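Local atomic coordinates of quinone reductase (Klebsiella pneumoniae subsp. pneumoniae, PDB entry 4GI5), a protein that binds FAD and probably reduces quinones with electrons taken from NADH or NADPH. Residues L27-P32 and Q119-W123; W66-Y70 and G133-V138; S90-F94 and A140-A144. One frame throughout, in Å; residues are numbered along the deposited sequence.

How the contacts relate
From the N terminus the chain runs through strand 24-29; segment 27-32, its last residues and the loop after it, pairs with 119-123, the end of strand 115-121 and what follows, and contact 1 closes that long loop within the parallel sheet. Inside it lies 66-70, in the loop after strand 55-60, which meets helix 129-138 in contact 2, and then 90-94 on helix 86-96, which meets 140-144 beyond helix 129-138 in contact 3. All three pairings cross one another rather than nest. Contacts 1 and 2 touch where Ile28 CD1 lies 3.5 Å from Trp134 CZ2, and contacts 2 and 3 where Tyr70 OH lies 3.4 Å from Ser90 CB. Contacts 1 and 3 do not touch.

Contact 1: L27-P32 and Q119-W123; sequences LIYAHP and QFPLW. With FAD (flavin-adenine dinucleotide), chain H.
Two backbone hydrogen bonds join Ile28 and Ala30 to Gln119, the first from Gln119 N to Ile28 O at 2.8 Å and the second from Ala30 N to Gln119 O at 3.1 Å. Both are nearly straight, and they flank Tyr29, as expected for a parallel bridge between neighbouring strands; the short strand segments run at 21° to each other. These are two neighbouring inner strands of the five-stranded parallel sheet of the flavodoxin-like fold, whose C-terminal ends lead into the FAD site. There His31 NE2 donates to the flavin-adenine dinucleotide phosphate oxygen O2P at 2.8 Å, with the phosphate oxygen near the plane of the imidazole, at its edge. His31 ND1 is held in turn by Glu33 N, which fixes the rotation of the ring. Leu122 contributes its carbonyl, O accepting from FAD O2' at 2.8 Å.

On the sheet face bearing Tyr29 and Gln119, the two side chains run side by side in the same direction. The Gln119 amide carbon CD reaches the edge of the phenol ring, 3.8 Å from Tyr29 CD1, with the two planes 70° apart. With CG anti to the backbone N (chi1 -176°) and the chain extended, Gln119 carries its NE2 to Asn38 O in helix 37-51, whereas its buried OE1 has no hydrogen-bonding partner in the model. Leu27 CD1 packs on Gln119 CB. Farther along, Pro121 CD sits 3.2 Å from Ala30 O, while its CG approaches the His31 ring obliquely. Trp123 lays one indole face against the dimethylbenzene end of the flavin; Pro121 CG lies over the opposite face. Closest in that overlap is Trp123 CD1, 3.4 Å from FAD C8.

Contact 2: W66-Y70 and G133-V138; sequences WKAGY and GWIDRV
Ala68 and Gly133 bring their backbones to a CA-CA distance of 4.0 Å, where the irregular segment 66-70 passes the side of helix 129-138 and Ala68 O comes 3.2 Å from Gly133 CA. The missing side chain at Gly133 permits this approach: a CB there would collide with Ala68 O.

The Trp66 indole is clasped between two helix residues one turn apart. Arg137 NH1 lies over one face, offset toward the rim and 3.2 Å from Trp66 CZ2, while Trp134 CD1 lies over the opposite face. The two indoles meet obliquely, at 47° between planes. Val138 CG2 adds an apolar contact to Trp66 CZ2.

Arg137 starts with CG beside its own backbone N (chi1 -64°) and bends at chi3 (67°), a course that folds the guanidinium back against Lys67. Lys67 CB lies over a guanidinium face, and Lys67 O is 2.9 Å from Arg137 NH1. Although the two cationic ends are near each other, Asp74 pairs with both, Asp71 also binds Lys67 and Asp102 also binds Arg137, so the like charges are probably well compensated. Tyr70 CB packs on Arg137 CG at 3.7 Å.

A water spans the segments, donating to Ala68 O and to Asp136 OD2 and accepting from Tyr70 N. The same OD2 takes a hydrogen bond from Ala129 N of the second subunit, while OD1 forms a salt bridge with Lys132, and Asp136 also touches a bound FAD. The arrangement thus joins a loop to a helix of the flavodoxin-like fold beside an FAD pocket at the subunit interface.

Contact 3: S90-F94 and A140-A144; sequences SKQAF and AWGFA
Lys91 lays its aliphatic chain over one face of the Trp141 indole, the two side chains running alongside each other in the same direction. Its CB stands 3.7 Å from the centroid of the five-membered ring and only 18° off the ring normal, a clear CH-pi contact. The fully extended lysine chain continues the overlap, bringing CG to 3.6 Å from Trp141 CD1 and then CD to 3.7 Å from Trp141 NE1.

A direct hydrogen bond and a water bridge join the two segments. Trp141 N donates to Ser90 OG at 3.0 Å with an angle of 161° at the hydrogen, and a water donates to both Lys91 O and Trp141 O. This places the exit of helix 129-138 against helix 86-96 in the flavodoxin-like fold, with the Trp141 side chain about 7 Å from that of the FAD-binding Arg85, while Trp141 also meets the ring of Tyr145, a residue of the FAD pocket.

Phe94 faces the turn that follows. Phe143 CB sits over its ring, 4.1 Å from the centroid, in a second CH-pi contact, and Gly142 C lies over that same face. The Phe143 ring itself is turned obliquely, at 42° to the Phe94 plane. Gly142 has no side chain, and a CB there would strike Phe94 CD2, so the ring can lie against its backbone. Ala140 O accepts from both Phe143 N and Ala144 N, which holds the turn closed, and Ala140 CB touches Phe94 CD1 at 4.1 Å. Helix 101-112 adds Gln107, against which Phe94, Ala140 and Phe143 all pack.

Contact 1: L27-P32 and Q119-W123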
loop_
_atom_site.group_PDB
_atom_site.type_symbol
_atom_site.label_atom_id
_atom_site.label_comp_id
_atom_site.label_asym_id
_atom_site.label_seq_id
_atom_site.Cartn_x
_atom_site.Cartn_y
_atom_site.Cartn_z
ATOM N N LEU B 27 1.925 9.011 17.821
ATOM C CA LEU B 27 1.723 7.577 17.442
ATOM C C LEU B 27 0.454 7.467 16.627
ATOM O O LEU B 27 -0.653 7.813 17.084
ATOM C CB LEU B 27 1.625 6.648 18.667
ATOM C CG LEU B 27 1.286 5.157 18.362
ATOM C CD1 LEU B 27 2.425 4.482 17.695
ATOM C CD2 LEU B 27 1.010 4.418 19.655
ATOM N N ILE B 28 0.608 7.088 15.358
ATOM C CA ILE B 28 -0.538 6.784 14.469
ATOM C C ILE B 28 -0.721 5.298 14.555
ATOM O O ILE B 28 0.209 4.526 14.190
ATOM C CB ILE B 28 -0.293 7.260 13.008
ATOM C CG1 ILE B 28 0.188 8.708 12.859
ATOM C CG2 ILE B 28 -1.586 7.055 12.249
ATOM C CD1 ILE B 28 -0.775 9.692 13.462
ATOM N N TYR B 29 -1.891 4.812 14.953
ATOM C CA TYR B 29 -2.115 3.404 15.347
ATOM C C TYR B 29 -3.358 2.879 14.645
ATOM O O TYR B 29 -4.413 3.484 14.684
ATOM C CB TYR B 29 -2.288 3.303 16.874
ATOM C CG TYR B 29 -2.874 2.028 17.399
ATOM C CD1 TYR B 29 -2.090 0.858 17.542
ATOM C CD2 TYR B 29 -4.203 1.938 17.749
ATOM C CE1 TYR B 29 -2.670 -0.305 18.034
ATOM C CE2 TYR B 29 -4.761 0.762 18.235
ATOM C CZ TYR B 29 -3.938 -0.350 18.399
ATOM O OH TYR B 29 -4.549 -1.500 18.864
ATOM N N ALA B 30 -3.224 1.766 13.938
ATOM C CA ALA B 30 -4.285 1.124 13.187
ATOM C C ALA B 30 -4.514 -0.317 13.555
ATOM O O ALA B 30 -3.884 -1.203 13.037
ATOM C CB ALA B 30 -3.974 1.234 11.674
ATOM N N HIS B 31 -5.432 -0.577 14.522
ATOM C CA HIS B 31 -5.873 -1.942 14.769
ATOM C C HIS B 31 -7.259 -1.830 15.350
ATOM O O HIS B 31 -7.451 -0.992 16.216
ATOM C CB HIS B 31 -4.954 -2.697 15.747
ATOM C CG HIS B 31 -5.176 -4.165 15.686
ATOM N ND1 HIS B 31 -6.339 -4.777 16.130
ATOM C CD2 HIS B 31 -4.427 -5.165 15.129
ATOM C CE1 HIS B 31 -6.255 -6.066 15.952
ATOM N NE2 HIS B 31 -5.127 -6.326 15.309
ATOM N N PRO B 32 -8.187 -2.650 14.837
ATOM C CA PRO B 32 -9.565 -2.584 15.299
ATOM C C PRO B 32 -9.842 -3.148 16.735
ATOM O O PRO B 32 -10.822 -2.771 17.363
ATOM C CB PRO B 32 -10.263 -3.455 14.277
ATOM C CG PRO B 32 -9.366 -4.381 13.739
ATOM C CD PRO B 32 -8.048 -3.574 13.712
ATOM N N GLN B 119 2.150 2.535 13.672
ATOM C CA GLN B 119 2.083 1.207 14.158
ATOM C C GLN B 119 0.868 0.483 13.573
ATOM O O GLN B 119 -0.243 0.983 13.636
ATOM C CB GLN B 119 1.924 1.151 15.686
ATOM C CG GLN B 119 1.937 -0.207 16.219
ATOM C CD GLN B 119 1.522 -0.311 17.643
ATOM O OE1 GLN B 119 1.662 0.630 18.412
ATOM N NE2 GLN B 119 1.031 -1.497 17.994
ATOM N N PHE B 120 1.157 -0.668 12.945
ATOM C CA PHE B 120 0.147 -1.442 12.239
ATOM C C PHE B 120 0.532 -2.885 12.014
ATOM O O PHE B 120 1.695 -3.209 11.891
ATOM C CB PHE B 120 -0.212 -0.782 10.902
ATOM C CG PHE B 120 0.948 -0.604 9.967
ATOM C CD1 PHE B 120 1.727 0.525 10.060
ATOM C CD2 PHE B 120 1.229 -1.532 8.955
ATOM C CE1 PHE B 120 2.810 0.711 9.243
ATOM C CE2 PHE B 120 2.254 -1.310 8.050
ATOM C CZ PHE B 120 3.097 -0.211 8.237
ATOM N N PRO B 121 -0.466 -3.800 11.977
ATOM C CA PRO B 121 -0.221 -5.137 11.419
ATOM C C PRO B 121 -0.030 -5.009 9.906
ATOM O O PRO B 121 -0.730 -4.215 9.257
ATOM C CB PRO B 121 -1.523 -5.894 11.736
ATOM C CG PRO B 121 -2.544 -4.774 11.704
ATOM C CD PRO B 121 -1.902 -3.543 12.216
ATOM N N LEU B 122 0.865 -5.800 9.369
ATOM C CA LEU B 122 1.017 -5.922 7.919
ATOM C C LEU B 122 -0.161 -6.647 7.367
ATOM O O LEU B 122 -0.410 -7.822 7.716
ATOM C CB LEU B 122 2.374 -6.616 7.624
ATOM C CG LEU B 122 2.799 -6.443 6.166
ATOM C CD1 LEU B 122 3.120 -5.018 5.794
ATOM C CD2 LEU B 122 3.992 -7.335 5.985
ATOM N N TRP B 123 -0.959 -5.983 6.524
ATOM C CA TRP B 123 -2.147 -6.598 5.931
ATOM C C TRP B 123 -1.940 -6.488 4.383
ATOM O O TRP B 123 -1.865 -5.356 3.854
ATOM C CB TRP B 123 -3.452 -5.885 6.311
ATOM C CG TRP B 123 -3.974 -6.254 7.674
ATOM C CD1 TRP B 123 -3.444 -7.091 8.587
ATOM C CD2 TRP B 123 -5.159 -5.663 8.307
ATOM N NE1 TRP B 123 -4.275 -7.147 9.742
ATOM C CE2 TRP B 123 -5.294 -6.250 9.587
ATOM C CE3 TRP B 123 -6.100 -4.779 7.889
ATOM C CZ2 TRP B 123 -6.339 -5.908 10.429
ATOM C CZ3 TRP B 123 -7.143 -4.392 8.747
ATOM C CH2 TRP B 123 -7.251 -5.003 9.985
HETATM P PA FAD H . -3.686 -10.771 17.377
HETATM O O1A FAD H . -4.441 -9.819 18.210
HETATM O O2A FAD H . -4.278 -11.737 16.462
HETATM O O5B FAD H . -2.714 -11.673 18.335
HETATM C C5B FAD H . -1.641 -12.525 17.884
HETATM C C4B FAD H . -1.209 -13.390 19.021
HETATM O O4B FAD H . -0.517 -12.583 19.947
HETATM C C3B FAD H . -2.348 -14.122 19.688
HETATM O O3B FAD H . -1.911 -15.468 19.802
HETATM C C2B FAD H . -2.349 -13.426 21.018
HETATM O O2B FAD H . -2.922 -14.221 22.088
HETATM C C1B FAD H . -0.945 -13.014 21.307
HETATM N N9A FAD H . -0.914 -11.894 22.287
HETATM C C8A FAD H . -1.752 -10.732 22.429
HETATM N N7A FAD H . -1.411 -9.992 23.459
HETATM C C5A FAD H . -0.445 -10.771 24.024
HETATM C C6A FAD H . 0.335 -10.709 25.260
HETATM N N6A FAD H . 0.127 -9.620 25.924
HETATM N N1A FAD H . 1.276 -11.664 25.580
HETATM C C2A FAD H . 1.467 -12.696 24.766
HETATM N N3A FAD H . 0.723 -12.835 23.602
HETATM C C4A FAD H . -0.116 -11.910 23.299
HETATM N N1 FAD H . 1.043 -11.322 7.416
HETATM C C2 FAD H . 2.098 -11.144 6.592
HETATM O O2 FAD H . 3.293 -11.557 6.913
HETATM N N3 FAD H . 1.956 -10.518 5.369
HETATM C C4 FAD H . 0.750 -10.169 4.885
HETATM O O4 FAD H . 0.638 -9.533 3.828
HETATM C C4X FAD H . -0.388 -10.384 5.738
HETATM N N5 FAD H . -1.628 -9.981 5.329
HETATM C C5X FAD H . -2.729 -10.086 6.220
HETATM C C6 FAD H . -3.905 -9.619 5.874
HETATM C C7 FAD H . -4.976 -9.601 6.766
HETATM C C7M FAD H . -6.295 -9.053 6.361
HETATM C C8 FAD H . -4.816 -10.192 8.042
HETATM C C8M FAD H . -5.987 -10.246 8.986
HETATM C C9 FAD H . -3.614 -10.706 8.417
HETATM C C9A FAD H . -2.513 -10.641 7.514
HETATM N N10 FAD H . -1.244 -11.018 7.896
HETATM C C10 FAD H . -0.156 -10.894 7.044
HETATM C "C1'" FAD H . -0.958 -11.525 9.246
HETATM C "C2'" FAD H . -0.891 -10.284 10.139
HETATM O "O2'" FAD H . 0.218 -9.408 9.923
HETATM C "C3'" FAD H . -0.880 -10.695 11.648
HETATM O "O3'" FAD H . -2.169 -11.334 11.830
HETATM C "C4'" FAD H . -0.801 -9.511 12.620
HETATM O "O4'" FAD H . 0.482 -8.973 12.570
HETATM C "C5'" FAD H . -0.997 -10.010 14.076
HETATM O "O5'" FAD H . -1.088 -8.897 14.907
HETATM P P FAD H . -2.513 -8.671 15.695
HETATM O O1P FAD H . -2.332 -7.484 16.560
HETATM O O2P FAD H . -3.678 -8.667 14.812
HETATM O O3P FAD H . -2.465 -10.027 16.573
#

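Contact 2: W66-Y70 and G133-V138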
loop_
_atom_site.group_PDB
_atom_site.type_symbol
_atom_site.label_atom_id
_atom_site.label_comp_id
_atom_site.label_asym_id
_atom_site.label_seq_id
_atom_site.Cartn_x
_atom_site.Cartn_y
_atom_site.Cartn_z
ATOM N N TRP B 66 -12.140 6.911 12.075
ATOM C CA TRP B 66 -11.460 7.738 11.061
ATOM C C TRP B 66 -12.064 7.449 9.672
ATOM O O TRP B 66 -12.151 6.290 9.259
ATOM C CB TRP B 66 -9.969 7.337 11.058
ATOM C CG TRP B 66 -9.185 8.156 10.029
ATOM C CD1 TRP B 66 -8.720 7.700 8.786
ATOM C CD2 TRP B 66 -8.847 9.528 10.097
ATOM N NE1 TRP B 66 -8.150 8.727 8.125
ATOM C CE2 TRP B 66 -8.248 9.882 8.868
ATOM C CE3 TRP B 66 -9.049 10.541 11.059
ATOM C CZ2 TRP B 66 -7.758 11.159 8.604
ATOM C CZ3 TRP B 66 -8.526 11.832 10.779
ATOM C CH2 TRP B 66 -7.942 12.146 9.580
ATOM N N LYS B 67 -12.395 8.498 8.919
ATOM C CA LYS B 67 -12.888 8.347 7.596
ATOM C C LYS B 67 -11.774 8.008 6.596
ATOM O O LYS B 67 -10.830 8.796 6.487
ATOM C CB LYS B 67 -13.548 9.665 7.117
ATOM C CG LYS B 67 -14.069 9.694 5.691
ATOM C CD LYS B 67 -14.770 11.006 5.273
ATOM C CE LYS B 67 -14.895 11.144 3.733
ATOM N NZ LYS B 67 -15.353 12.487 3.519
ATOM N N ALA B 68 -11.880 6.861 5.954
ATOM C CA ALA B 68 -10.735 6.447 5.084
ATOM C C ALA B 68 -10.730 6.923 3.635
ATOM O O ALA B 68 -9.653 7.064 3.075
ATOM C CB ALA B 68 -10.681 4.915 5.066
ATOM N N GLY B 69 -11.876 7.153 3.011
ATOM C CA GLY B 69 -12.008 7.421 1.608
ATOM C C GLY B 69 -11.971 8.883 1.310
ATOM O O GLY B 69 -12.961 9.576 1.602
ATOM N N TYR B 70 -10.898 9.398 0.771
ATOM C CA TYR B 70 -10.803 10.829 0.426
ATOM C C TYR B 70 -11.883 11.136 -0.635
ATOM O O TYR B 70 -11.984 10.441 -1.681
ATOM C CB TYR B 70 -9.404 11.112 -0.140
ATOM C CG TYR B 70 -9.167 12.457 -0.664
ATOM C CD1 TYR B 70 -9.701 13.543 -0.082
ATOM C CD2 TYR B 70 -8.296 12.672 -1.710
ATOM C CE1 TYR B 70 -9.441 14.834 -0.540
ATOM C CE2 TYR B 70 -8.073 13.938 -2.246
ATOM C CZ TYR B 70 -8.704 15.050 -1.656
ATOM O OH TYR B 70 -8.484 16.319 -2.102
ATOM N N GLY B 133 -5.853 5.515 4.472
ATOM C CA GLY B 133 -6.765 6.648 4.364
ATOM C C GLY B 133 -6.379 7.876 5.172
ATOM O O GLY B 133 -6.684 8.979 4.745
ATOM N N TRP B 134 -5.701 7.681 6.284
ATOM C CA TRP B 134 -5.028 8.741 6.969
ATOM C C TRP B 134 -3.985 9.434 6.099
ATOM O O TRP B 134 -4.017 10.663 5.937
ATOM C CB TRP B 134 -4.508 8.274 8.269
ATOM C CG TRP B 134 -3.865 9.259 9.149
ATOM C CD1 TRP B 134 -4.508 9.927 10.249
ATOM C CD2 TRP B 134 -2.544 9.774 9.118
ATOM N NE1 TRP B 134 -3.581 10.748 10.894
ATOM C CE2 TRP B 134 -2.419 10.739 10.196
ATOM C CE3 TRP B 134 -1.431 9.567 8.273
ATOM C CZ2 TRP B 134 -1.236 11.427 10.426
ATOM C CZ3 TRP B 134 -0.233 10.266 8.531
ATOM C CH2 TRP B 134 -0.165 11.157 9.633
ATOM N N ILE B 135 -3.138 8.642 5.443
ATOM C CA ILE B 135 -2.188 9.203 4.493
ATOM C C ILE B 135 -2.919 9.977 3.439
ATOM O O ILE B 135 -2.602 11.163 3.145
ATOM C CB ILE B 135 -1.266 8.131 3.891
ATOM C CG1 ILE B 135 -0.431 7.504 4.981
ATOM C CG2 ILE B 135 -0.454 8.695 2.723
ATOM C CD1 ILE B 135 0.756 8.353 5.405
ATOM N N ASP B 136 -3.881 9.357 2.754
ATOM C CA ASP B 136 -4.499 9.976 1.595
ATOM C C ASP B 136 -5.163 11.302 1.951
ATOM O O ASP B 136 -5.105 12.216 1.159
ATOM C CB ASP B 136 -5.623 9.097 1.048
ATOM C CG ASP B 136 -5.137 7.809 0.306
ATOM O OD1 ASP B 136 -3.940 7.647 0.082
ATOM O OD2 ASP B 136 -6.034 6.899 0.195
ATOM N N ARG B 137 -5.784 11.353 3.104
ATOM C CA ARG B 137 -6.556 12.532 3.516
ATOM C C ARG B 137 -5.750 13.594 4.240
ATOM O O ARG B 137 -6.044 14.795 4.087
ATOM C CB ARG B 137 -7.787 12.119 4.277
ATOM C CG ARG B 137 -8.762 11.335 3.458
ATOM C CD ARG B 137 -9.992 10.730 4.184
ATOM N NE ARG B 137 -10.836 11.883 4.638
ATOM C CZ ARG B 137 -10.989 12.261 5.913
ATOM N NH1 ARG B 137 -10.428 11.633 6.965
ATOM N NH2 ARG B 137 -11.667 13.431 6.133
ATOM N N VAL B 138 -4.771 13.211 5.020
ATOM C CA VAL B 138 -4.003 14.184 5.813
ATOM C C VAL B 138 -2.900 14.831 4.957
ATOM O O VAL B 138 -2.529 15.975 5.152
ATOM C CB VAL B 138 -3.415 13.527 7.037
ATOM C CG1 VAL B 138 -2.463 14.379 7.843
ATOM C CG2 VAL B 138 -4.548 13.043 7.928
HETATM O O HOH W 1 -8.581 7.642 0.671
#

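Contact 3: S90-F94 and A140-A144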
loop_
_atom_site.group_PDB
_atom_site.type_symbol
_atom_site.label_atom_id
_atom_site.label_comp_id
_atom_site.label_asym_id
_atom_site.label_seq_id
_atom_site.Cartn_x
_atom_site.Cartn_y
_atom_site.Cartn_z
ATOM N N SER B 90 -7.757 19.863 -3.078
ATOM C CA SER B 90 -6.880 19.926 -1.887
ATOM C C SER B 90 -6.048 21.170 -1.861
ATOM O O SER B 90 -5.910 21.793 -0.800
ATOM C CB SER B 90 -5.979 18.648 -1.810
ATOM O OG SER B 90 -5.156 18.767 -0.631
ATOM N N LYS B 91 -5.444 21.512 -2.972
ATOM C CA LYS B 91 -4.555 22.685 -3.056
ATOM C C LYS B 91 -5.374 23.930 -2.541
ATOM O O LYS B 91 -4.904 24.693 -1.665
ATOM C CB LYS B 91 -4.176 22.950 -4.455
ATOM C CG LYS B 91 -3.360 24.223 -4.629
ATOM C CD LYS B 91 -2.876 24.442 -6.057
ATOM C CE LYS B 91 -2.193 25.838 -6.093
ATOM N NZ LYS B 91 -1.817 25.937 -7.493
ATOM N N GLN B 92 -6.576 24.056 -3.038
ATOM C CA GLN B 92 -7.453 25.182 -2.578
ATOM C C GLN B 92 -7.902 25.039 -1.127
ATOM O O GLN B 92 -7.804 26.021 -0.374
ATOM C CB GLN B 92 -8.647 25.377 -3.514
ATOM C CG GLN B 92 -9.440 26.598 -3.018
ATOM C CD GLN B 92 -10.697 26.834 -3.794
ATOM O OE1 GLN B 92 -11.684 26.033 -3.778
ATOM N NE2 GLN B 92 -10.668 27.926 -4.521
ATOM N N ALA B 93 -8.336 23.852 -0.691
ATOM C CA ALA B 93 -8.784 23.659 0.680
ATOM C C ALA B 93 -7.725 23.947 1.689
ATOM O O ALA B 93 -7.977 24.587 2.753
ATOM C CB ALA B 93 -9.307 22.286 0.902
ATOM N N PHE B 94 -6.510 23.501 1.408
ATOM C CA PHE B 94 -5.415 23.706 2.330
ATOM C C PHE B 94 -5.048 25.235 2.350
ATOM O O PHE B 94 -4.817 25.777 3.438
ATOM C CB PHE B 94 -4.165 22.917 1.940
ATOM C CG PHE B 94 -3.033 23.079 2.908
ATOM C CD1 PHE B 94 -3.013 22.324 4.051
ATOM C CD2 PHE B 94 -2.049 23.973 2.706
ATOM C CE1 PHE B 94 -2.058 22.471 5.002
ATOM C CE2 PHE B 94 -0.998 24.110 3.640
ATOM C CZ PHE B 94 -1.061 23.406 4.808
ATOM N N ALA B 140 -2.093 16.602 2.453
ATOM C CA ALA B 140 -2.649 17.531 1.462
ATOM C C ALA B 140 -1.627 18.230 0.514
ATOM O O ALA B 140 -0.452 18.372 0.830
ATOM C CB ALA B 140 -3.428 18.640 2.262
ATOM N N TRP B 141 -2.188 18.760 -0.543
ATOM C CA TRP B 141 -1.475 19.581 -1.491
ATOM C C TRP B 141 -1.115 20.909 -0.855
ATOM O O TRP B 141 -2.046 21.614 -0.442
ATOM C CB TRP B 141 -2.247 19.774 -2.758
ATOM C CG TRP B 141 -1.465 20.588 -3.805
ATOM C CD1 TRP B 141 -0.830 21.872 -3.629
ATOM C CD2 TRP B 141 -1.228 20.253 -5.153
ATOM N NE1 TRP B 141 -0.222 22.262 -4.776
ATOM C CE2 TRP B 141 -0.485 21.330 -5.739
ATOM C CE3 TRP B 141 -1.585 19.194 -5.916
ATOM C CZ2 TRP B 141 -0.083 21.328 -7.048
ATOM C CZ3 TRP B 141 -1.186 19.169 -7.233
ATOM C CH2 TRP B 141 -0.436 20.235 -7.792
ATOM N N GLY B 142 0.137 21.204 -0.654
ATOM C CA GLY B 142 0.583 22.386 0.111
ATOM C C GLY B 142 1.141 21.968 1.434
ATOM O O GLY B 142 1.745 22.809 2.123
ATOM N N PHE B 143 0.932 20.673 1.855
ATOM C CA PHE B 143 1.308 20.192 3.179
ATOM C C PHE B 143 2.379 19.091 2.982
ATOM O O PHE B 143 3.553 19.252 3.281
ATOM C CB PHE B 143 0.093 19.675 3.935
ATOM C CG PHE B 143 0.394 19.257 5.350
ATOM C CD1 PHE B 143 0.770 20.206 6.295
ATOM C CD2 PHE B 143 0.276 17.948 5.750
ATOM C CE1 PHE B 143 1.007 19.854 7.576
ATOM C CE2 PHE B 143 0.456 17.604 7.071
ATOM C CZ PHE B 143 0.880 18.570 7.973
ATOM N N ALA B 144 1.977 17.971 2.388
ATOM C CA ALA B 144 2.902 16.867 2.097
ATOM C C ALA B 144 3.434 16.735 0.697
ATOM O O ALA B 144 4.447 16.043 0.440
ATOM C CB ALA B 144 2.240 15.539 2.496
HETATM O O HOH W 2 -2.384 24.309 -0.900
#